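PDB 6I1M: cystatin from Fasciola hepatica, which probably inhibits papain-like cysteine proteases, as other members of the cystatin superfamily do, and is a secreted protein of the liver fluke despite its stefin-like type 1 character. Local coordinates for residues R8-E13 with L41-Q46; S31-C36 with G60-G65; Y53-S58 with V69-P74. All coordinates share one frame; numbering follows the deposited sequence.

Contact 1 (R8-E13 with L41-Q46); sequences RSVTPE and LQVSTQ
Arg8 and Val43, the two residues with the most surface buried here, meet through both backbone and side chain. Arg8 N donates to Val43 O at 2.8 Å, and Val43 N returns a bond to Arg8 O at 3.0 Å. This reciprocal pair defines a single antiparallel hydrogen-bonded bridge, so Arg8 adds a brief β-type pairing to strand 38-47 without forming a continuous extra strand.

The side chains of the pair run alongside each other in the same direction. With chi1 at 59°, Arg8 CG sits between its backbone N and carbonyl carbon; from there the chain is extended as far as NE and carries the guanidinium alongside Val43, so that CG1 comes over one of its faces, displaced toward the rim. Arg8 NH1 is 3.3 Å from Val43 CG1. Several bonds restrain the guanidinium: Arg8 NH1 donates to Ser9 O at 2.9 Å, the acceptor lying in the guanidinium plane, NH2 forms a salt bridge with Glu14, and NE donates to a water that also bonds Thr45 OG1. The methyl Thr45 CG2 approaches NH2 obliquely.

Val10 supplies the apolar end of the contact. Its CG2 lies 3.8 Å from Gln42 C and also packs near Val43 CB, while a second water joins Val10 N to Leu41 O. The two backbone bonds, the waters and the Val10 packing thus join the segment to strand 38-47, an outermost strand. Thr11 separately caps helix 12-28, where the N-terminal arm passes into the helix that the antiparallel sheet wraps in the cystatin fold.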
loop_
_atom_site.group_PDB
_atom_site.type_symbol
_atom_site.label_atom_id
_atom_site.label_comp_id
_atom_site.label_asym_id
_atom_site.label_seq_id
_atom_site.Cartn_x
_atom_site.Cartn_y
_atom_site.Cartn_z
ATOM N N ARG A 8 -3.543 -2.460 11.471
ATOM C CA ARG A 8 -4.683 -1.714 12.056
ATOM C C ARG A 8 -5.594 -1.284 10.916
ATOM O O ARG A 8 -5.189 -1.374 9.717
ATOM C CB ARG A 8 -4.195 -0.505 12.862
ATOM C CG ARG A 8 -3.377 0.484 12.041
ATOM C CD ARG A 8 -3.333 1.872 12.645
ATOM N NE ARG A 8 -2.391 2.771 11.981
ATOM C CZ ARG A 8 -2.627 3.462 10.871
ATOM N NH1 ARG A 8 -3.788 3.383 10.238
ATOM N NH2 ARG A 8 -1.692 4.248 10.384
ATOM N N SER A 9 -6.751 -0.736 11.266
ATOM C CA SER A 9 -7.680 -0.169 10.263
ATOM C C SER A 9 -7.038 1.080 9.633
ATOM O O SER A 9 -6.247 1.786 10.309
ATOM C CB SER A 9 -9.062 0.087 10.835
ATOM O OG SER A 9 -9.023 1.126 11.792
ATOM N N VAL A 10 -7.331 1.285 8.344
ATOM C CA VAL A 10 -6.842 2.421 7.524
ATOM C C VAL A 10 -7.786 3.605 7.724
ATOM O O VAL A 10 -9.009 3.414 7.634
ATOM C CB VAL A 10 -6.756 2.035 6.040
ATOM C CG1 VAL A 10 -6.178 3.165 5.205
ATOM C CG2 VAL A 10 -5.971 0.748 5.824
ATOM N N THR A 11 -7.241 4.798 7.896
ATOM C CA THR A 11 -8.039 6.024 8.123
ATOM C C THR A 11 -8.580 6.512 6.787
ATOM O O THR A 11 -8.021 6.222 5.717
ATOM C CB THR A 11 -7.224 7.129 8.811
ATOM O OG1 THR A 11 -6.294 7.610 7.847
ATOM C CG2 THR A 11 -6.518 6.659 10.069
ATOM N N PRO A 12 -9.654 7.329 6.814
ATOM C CA PRO A 12 -10.189 7.894 5.585
ATOM C C PRO A 12 -9.118 8.609 4.760
ATOM O O PRO A 12 -9.110 8.482 3.561
ATOM C CB PRO A 12 -11.265 8.852 6.098
ATOM C CG PRO A 12 -11.723 8.206 7.400
ATOM C CD PRO A 12 -10.438 7.684 8.006
ATOM N N GLU A 13 -8.282 9.398 5.421
ATOM C CA GLU A 13 -7.263 10.261 4.772
ATOM C C GLU A 13 -6.173 9.370 4.153
ATOM O O GLU A 13 -5.709 9.698 3.026
ATOM C CB GLU A 13 -6.718 11.256 5.805
ATOM C CG GLU A 13 -7.782 12.183 6.390
ATOM C CD GLU A 13 -8.388 11.777 7.738
ATOM O OE1 GLU A 13 -8.350 10.590 8.095
ATOM O OE2 GLU A 13 -8.896 12.664 8.432
ATOM N N LEU A 41 -7.172 -3.178 3.053
ATOM C CA LEU A 41 -7.752 -4.012 4.139
ATOM C C LEU A 41 -7.204 -3.548 5.484
ATOM O O LEU A 41 -7.974 -3.457 6.440
ATOM C CB LEU A 41 -7.389 -5.479 3.912
ATOM C CG LEU A 41 -8.006 -6.141 2.691
ATOM C CD1 LEU A 41 -7.554 -7.581 2.602
ATOM C CD2 LEU A 41 -9.524 -6.041 2.733
ATOM N N GLN A 42 -5.895 -3.320 5.550
ATOM C CA GLN A 42 -5.197 -2.984 6.813
ATOM C C GLN A 42 -3.852 -2.360 6.466
ATOM O O GLN A 42 -3.427 -2.448 5.294
ATOM C CB GLN A 42 -4.983 -4.231 7.670
ATOM C CG GLN A 42 -4.202 -5.307 6.935
ATOM C CD GLN A 42 -4.121 -6.600 7.717
ATOM O OE1 GLN A 42 -5.071 -6.993 8.381
ATOM N NE2 GLN A 42 -3.001 -7.291 7.610
ATOM N N VAL A 43 -3.242 -1.734 7.453
ATOM C CA VAL A 43 -1.917 -1.099 7.304
ATOM C C VAL A 43 -1.124 -1.361 8.584
ATOM O O VAL A 43 -1.722 -1.376 9.707
ATOM C CB VAL A 43 -2.049 0.397 6.975
ATOM C CG1 VAL A 43 -2.597 1.169 8.168
ATOM C CG2 VAL A 43 -0.722 0.959 6.472
ATOM N N SER A 44 0.174 -1.561 8.413
ATOM C CA SER A 44 1.153 -1.651 9.521
ATOM C C SER A 44 2.203 -0.588 9.240
ATOM O O SER A 44 2.483 -0.376 8.067
ATOM C CB SER A 44 1.780 -3.012 9.640
ATOM O OG SER A 44 0.836 -4.039 9.472
ATOM N N THR A 45 2.667 0.124 10.259
ATOM C CA THR A 45 3.597 1.262 10.080
ATOM C C THR A 45 4.926 0.958 10.757
ATOM O O THR A 45 4.948 0.262 11.772
ATOM C CB THR A 45 2.994 2.564 10.587
ATOM O OG1 THR A 45 2.730 2.356 11.972
ATOM C CG2 THR A 45 1.741 2.916 9.824
ATOM N N GLN A 46 5.985 1.433 10.138
ATOM C CA GLN A 46 7.349 1.336 10.681
ATOM C C GLN A 46 7.967 2.730 10.587
ATOM O O GLN A 46 8.009 3.333 9.470
ATOM C CB GLN A 46 8.128 0.295 9.902
ATOM C CG GLN A 46 9.581 0.223 10.332
ATOM C CD GLN A 46 10.400 -0.517 9.309
ATOM O OE1 GLN A 46 10.088 -0.491 8.116
ATOM N NE2 GLN A 46 11.475 -1.144 9.766
HETATM O O HOH W 1 0.248 2.219 12.721
HETATM O O HOH W 2 -9.204 -0.855 7.406
#

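Contact 2 (S31-C36 with G60-G65); sequences SVVSSC and GATCPG. Unlike the reference sequence in segment 31-36: Val33 (reference Glu).
Ser35 OG and Thr62 OG1 form the direct side-chain hydrogen bond between the two loops, 2.9 Å apart. They belong to facing type I β turns, Val33 to Cys36 and Gly60 to Cys63, joined by a disulfide at one end of the cystatin sheet. The Cys36-Cys63 bond ties the loop after helix 12-28 to the connection between strands 50-59 and 66-74; type 1 cystatins (stefins) generally lack disulfides, which makes it unusual for the family. Each turn is closed by its own backbone bond: Cys36 N donates to Val33 O, and Cys63 N donates to Gly60 O at 3.0 Å. The cross-linked cysteines are therefore the last residues of both turns, while Ser35 and Thr62 immediately precede them.

Both hydroxyls lie between their own backbone N and carbonyl carbon, at chi1 83° for Ser35 and 66° for Thr62, and meet there. The Thr62 carbonyl makes a second, indirect link, because one water receives a bond from Val33 N and donates to Thr62 O at 2.8 Å. Val33, which differs from the reference sequence, crosses the Thr62 side chain at about a right angle and brings CG2 to 3.7 Å from Thr62 O. These three residues are exposed, so their polar contacts lie on the outer side of the joint.

Val32 and the two cysteines make its buried side. Val32 CG1 packs 3.9 Å from Cys63 CB, and the same valine touches Leu23 and Leu26 of helix 12-28 as well as Trp67 of strand 66-74. In the conformer described here, one of two for each cysteine, Cys36 SG lies anti to its backbone N, and Cys36 SG and Cys63 SG are bonded at 2.1 Å with a chi3 of 84°.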
loop_
_atom_site.group_PDB
_atom_site.type_symbol
_atom_site.label_atom_id
_atom_site.label_comp_id
_atom_site.label_asym_id
_atom_site.label_seq_id
_atom_site.Cartn_x
_atom_site.Cartn_y
_atom_site.Cartn_z
ATOM N N SER A 31 -0.361 -5.982 -13.080
ATOM C CA SER A 31 -0.918 -6.897 -12.060
ATOM C C SER A 31 -2.448 -6.844 -12.037
ATOM O O SER A 31 -3.062 -7.848 -11.623
ATOM C CB SER A 31 -0.357 -6.602 -10.724
ATOM O OG SER A 31 1.021 -6.872 -10.694
ATOM N N VAL A 32 -3.038 -5.693 -12.350
ATOM C CA VAL A 32 -4.519 -5.527 -12.336
ATOM C C VAL A 32 -4.925 -4.783 -13.614
ATOM O O VAL A 32 -4.075 -4.115 -14.250
ATOM C CB VAL A 32 -5.002 -4.828 -11.045
ATOM C CG1 VAL A 32 -4.584 -5.557 -9.761
ATOM C CG2 VAL A 32 -4.543 -3.391 -10.982
ATOM N N VAL A 33 -6.180 -4.927 -14.005
ATOM C CA VAL A 33 -6.786 -4.174 -15.135
ATOM C C VAL A 33 -7.296 -2.827 -14.611
ATOM O O VAL A 33 -7.450 -2.651 -13.379
ATOM C CB VAL A 33 -7.888 -4.996 -15.835
ATOM C CG1 VAL A 33 -7.305 -6.232 -16.508
ATOM C CG2 VAL A 33 -9.019 -5.357 -14.886
ATOM N N SER A 34 -7.535 -1.894 -15.527
ATOM C CA SER A 34 -7.810 -0.470 -15.219
ATOM C C SER A 34 -9.116 -0.343 -14.423
ATOM O O SER A 34 -9.213 0.609 -13.614
ATOM C CB SER A 34 -7.828 0.357 -16.479
ATOM O OG SER A 34 -8.826 -0.115 -17.361
ATOM N N SER A 35 -10.032 -1.306 -14.582
ATOM C CA SER A 35 -11.378 -1.343 -13.935
ATOM C C SER A 35 -11.342 -1.836 -12.468
ATOM O O SER A 35 -12.416 -1.864 -11.810
ATOM C CB SER A 35 -12.275 -2.223 -14.763
ATOM O OG SER A 35 -12.083 -3.599 -14.417
ATOM N N CYS A 36 -10.164 -2.248 -11.968
ATOM C CA CYS A 36 -9.968 -2.884 -10.632
ATOM C C CYS A 36 -10.543 -2.013 -9.506
ATOM O O CYS A 36 -10.113 -0.849 -9.384
ATOM C CB CYS A 36 -8.490 -3.130 -10.349
ATOM S SG CYS A 36 -8.180 -3.899 -8.733
ATOM N N GLY A 60 -11.311 -6.489 -6.374
ATOM C CA GLY A 60 -12.723 -6.844 -6.568
ATOM C C GLY A 60 -12.868 -7.863 -7.675
ATOM O O GLY A 60 -11.912 -8.605 -7.949
ATOM N N ALA A 61 -14.047 -7.911 -8.289
ATOM C CA ALA A 61 -14.452 -9.032 -9.161
ATOM C C ALA A 61 -13.485 -9.162 -10.352
ATOM O O ALA A 61 -13.172 -10.323 -10.725
ATOM C CB ALA A 61 -15.898 -8.840 -9.573
ATOM N N THR A 62 -13.023 -8.041 -10.934
ATOM C CA THR A 62 -12.132 -8.038 -12.132
ATOM C C THR A 62 -10.647 -8.134 -11.744
ATOM O O THR A 62 -9.835 -8.229 -12.646
ATOM C CB THR A 62 -12.395 -6.850 -13.071
ATOM O OG1 THR A 62 -12.037 -5.649 -12.396
ATOM C CG2 THR A 62 -13.834 -6.787 -13.519
ATOM N N CYS A 63 -10.309 -8.166 -10.450
ATOM C CA CYS A 63 -8.893 -8.261 -9.978
ATOM C C CYS A 63 -8.811 -9.054 -8.672
ATOM O O CYS A 63 -8.183 -8.617 -7.718
ATOM C CB CYS A 63 -8.256 -6.875 -9.826
ATOM S SG CYS A 63 -9.274 -5.644 -8.958
ATOM N N PRO A 64 -9.394 -10.273 -8.591
ATOM C CA PRO A 64 -9.390 -11.008 -7.343
ATOM C C PRO A 64 -7.947 -11.343 -6.932
ATOM O O PRO A 64 -7.096 -11.623 -7.767
ATOM C CB PRO A 64 -10.193 -12.259 -7.698
ATOM C CG PRO A 64 -10.008 -12.401 -9.197
ATOM C CD PRO A 64 -10.057 -10.985 -9.691
ATOM N N GLY A 65 -7.698 -11.275 -5.645
ATOM C CA GLY A 65 -6.401 -11.615 -5.056
ATOM C C GLY A 65 -6.011 -10.507 -4.116
ATOM O O GLY A 65 -6.681 -9.437 -4.136
HETATM O O HOH W 3 -7.174 -7.637 -13.066
#

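Contact 3 (Y53-S58 with V69-P74)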
loop_
_atom_site.group_PDB
_atom_site.type_symbol
_atom_site.label_atom_id
_atom_site.label_comp_id
_atom_site.label_asym_id
_atom_site.label_seq_id
_atom_site.Cartn_x
_atom_site.Cartn_y
_atom_site.Cartn_z
ATOM N N TYR A 53 4.579 2.477 5.287
ATOM C CA TYR A 53 3.188 1.976 5.390
ATOM C C TYR A 53 3.116 0.669 4.615
ATOM O O TYR A 53 3.200 0.717 3.396
ATOM C CB TYR A 53 2.179 2.962 4.821
ATOM C CG TYR A 53 2.067 4.250 5.576
ATOM C CD1 TYR A 53 2.939 5.295 5.312
ATOM C CD2 TYR A 53 1.070 4.443 6.523
ATOM C CE1 TYR A 53 2.847 6.489 6.005
ATOM C CE2 TYR A 53 0.964 5.632 7.216
ATOM C CZ TYR A 53 1.854 6.664 6.955
ATOM O OH TYR A 53 1.737 7.873 7.597
ATOM N N LYS A 54 2.964 -0.443 5.321
ATOM C CA LYS A 54 2.727 -1.762 4.697
ATOM C C LYS A 54 1.228 -2.046 4.685
ATOM O O LYS A 54 0.613 -2.309 5.770
ATOM C CB LYS A 54 3.455 -2.872 5.438
ATOM C CG LYS A 54 3.454 -4.198 4.699
ATOM C CD LYS A 54 3.640 -5.335 5.645
ATOM C CE LYS A 54 5.010 -5.363 6.268
ATOM N NZ LYS A 54 5.044 -6.317 7.399
ATOM N N PHE A 55 0.678 -2.030 3.483
ATOM C CA PHE A 55 -0.744 -2.308 3.193
ATOM C C PHE A 55 -0.923 -3.762 2.773
ATOM O O PHE A 55 -0.124 -4.294 2.018
ATOM C CB PHE A 55 -1.199 -1.376 2.085
ATOM C CG PHE A 55 -1.300 0.037 2.566
ATOM C CD1 PHE A 55 -2.376 0.423 3.359
ATOM C CD2 PHE A 55 -0.335 0.975 2.221
ATOM C CE1 PHE A 55 -2.491 1.733 3.786
ATOM C CE2 PHE A 55 -0.458 2.292 2.650
ATOM C CZ PHE A 55 -1.532 2.660 3.430
ATOM N N LYS A 56 -2.003 -4.376 3.242
ATOM C CA LYS A 56 -2.604 -5.556 2.587
ATOM C C LYS A 56 -3.826 -5.059 1.807
ATOM O O LYS A 56 -4.709 -4.447 2.430
ATOM C CB LYS A 56 -2.976 -6.592 3.639
ATOM C CG LYS A 56 -3.376 -7.933 3.064
ATOM C CD LYS A 56 -3.639 -8.962 4.136
ATOM C CE LYS A 56 -4.530 -10.087 3.652
ATOM N NZ LYS A 56 -3.864 -11.401 3.820
ATOM N N VAL A 57 -3.835 -5.281 0.495
ATOM C CA VAL A 57 -4.873 -4.768 -0.441
ATOM C C VAL A 57 -5.567 -5.970 -1.091
ATOM O O VAL A 57 -4.898 -6.985 -1.330
ATOM C CB VAL A 57 -4.272 -3.782 -1.461
ATOM C CG1 VAL A 57 -3.488 -2.680 -0.754
ATOM C CG2 VAL A 57 -3.400 -4.454 -2.517
ATOM N N SER A 58 -6.865 -5.828 -1.355
ATOM C CA SER A 58 -7.744 -6.858 -1.965
ATOM C C SER A 58 -8.385 -6.296 -3.236
ATOM O O SER A 58 -8.861 -5.143 -3.218
ATOM C CB SER A 58 -8.806 -7.297 -1.002
ATOM O OG SER A 58 -9.708 -8.160 -1.649
ATOM N N VAL A 69 1.899 -4.313 -0.214
ATOM C CA VAL A 69 2.588 -3.177 -0.888
ATOM C C VAL A 69 3.077 -2.234 0.202
ATOM O O VAL A 69 2.246 -1.749 0.974
ATOM C CB VAL A 69 1.659 -2.425 -1.858
ATOM C CG1 VAL A 69 2.436 -1.441 -2.735
ATOM C CG2 VAL A 69 0.840 -3.375 -2.722
ATOM N N VAL A 70 4.372 -1.952 0.217
ATOM C CA VAL A 70 4.991 -0.959 1.128
ATOM C C VAL A 70 5.100 0.395 0.424
ATOM O O VAL A 70 5.613 0.452 -0.690
ATOM C CB VAL A 70 6.348 -1.456 1.637
ATOM C CG1 VAL A 70 6.908 -0.508 2.681
ATOM C CG2 VAL A 70 6.245 -2.872 2.184
ATOM N N VAL A 71 4.593 1.450 1.064
ATOM C CA VAL A 71 4.785 2.863 0.621
ATOM C C VAL A 71 5.642 3.583 1.668
ATOM O O VAL A 71 5.229 3.593 2.840
ATOM C CB VAL A 71 3.445 3.593 0.443
ATOM C CG1 VAL A 71 3.658 5.018 -0.041
ATOM C CG2 VAL A 71 2.503 2.834 -0.479
ATOM N N PHE A 72 6.732 4.205 1.222
ATOM C CA PHE A 72 7.621 5.092 1.993
ATOM C C PHE A 72 7.173 6.549 1.818
ATOM O O PHE A 72 7.120 7.090 0.684
ATOM C CB PHE A 72 9.072 4.909 1.563
ATOM C CG PHE A 72 10.006 5.843 2.288
ATOM C CD1 PHE A 72 10.137 5.775 3.671
ATOM C CD2 PHE A 72 10.682 6.845 1.607
ATOM C CE1 PHE A 72 11.007 6.629 4.332
ATOM C CE2 PHE A 72 11.500 7.733 2.292
ATOM C CZ PHE A 72 11.653 7.625 3.651
ATOM N N VAL A 73 6.873 7.187 2.942
ATOM C CA VAL A 73 6.601 8.649 3.029
ATOM C C VAL A 73 7.790 9.280 3.747
ATOM O O VAL A 73 7.966 9.096 4.945
ATOM C CB VAL A 73 5.281 8.937 3.761
ATOM C CG1 VAL A 73 5.021 10.420 3.903
ATOM C CG2 VAL A 73 4.117 8.248 3.082
ATOM N N PRO A 74 8.659 10.018 3.043
ATOM C CA PRO A 74 9.806 10.641 3.689
ATOM C C PRO A 74 9.343 11.855 4.506
ATOM O O PRO A 74 8.245 12.366 4.315
ATOM C CB PRO A 74 10.685 11.088 2.514
ATOM C CG PRO A 74 9.646 11.413 1.440
ATOM C CD PRO A 74 8.575 10.352 1.614
#
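Phe55, Val69 and Val71 form the buried apolar centre, on the same sheet face as Tyr53. The Phe55 ring presents its edge to strand 69-74, with CD2 4.3 Å from Val71 CG2. Val57 CG2 continues this surface toward Val69 CG2. Farther along, Tyr53 crosses Val73 obliquely, and its CE1 comes to 3.6 Å from Val73 CG2. Phe55 and Tyr53 both have CG anti to the carbonyl carbon, and both rings meet Phe18 of helix 12-28, as do the side chains of Val71 and Val73. This face is thus the one covered by the helix.

Four backbone bonds hold the strands together. Tyr53 N to Val71 O and Val71 N to Tyr53 O, both 2.8 Å, are the straightest, with N-H...O angles of 175° and 171°; Phe55 N to Val69 O and Val69 N to Phe55 O are both 3.0 Å. Between these hydrogen-bonded pairs lies the non-hydrogen-bonded pair Lys54 and Val70, where the CA atoms close to 4.3 Å.

Lys54 and Val70 turn to the other sheet face. Lys54 CG lies 4.0 Å from Val70 CG2, whereas the charged end leads away and makes a cation-pi contact with Tyr4. With strand directions 152° apart, the pairing forms the central hairpin of the antiparallel sheet that wraps around the helix in the cystatin fold.

Overall arrangement
The centre of contact 3 lies about 3 Å from the centre of the chain, those of contacts 1 and 2 about 9 and 15 Å. Contact 3 has four buried and no exposed touching residues; contacts 1 and 2 have two and three exposed. Contacts 1 and 3 share the sheet: strands 38-47 and 50-59 are neighbours, joined by probable hydrogen bonds such as Ser44 N to Lys54 O (2.8 Å). Segment 60-65 lies in the loop joining the two strands of contact 3, and Gly65 O packs 4.1 Å from Ser58 OG. Chemistry follows place: regular pairing at the centre, a single bridge and waters at the sheet edge, a covalent link between the loops.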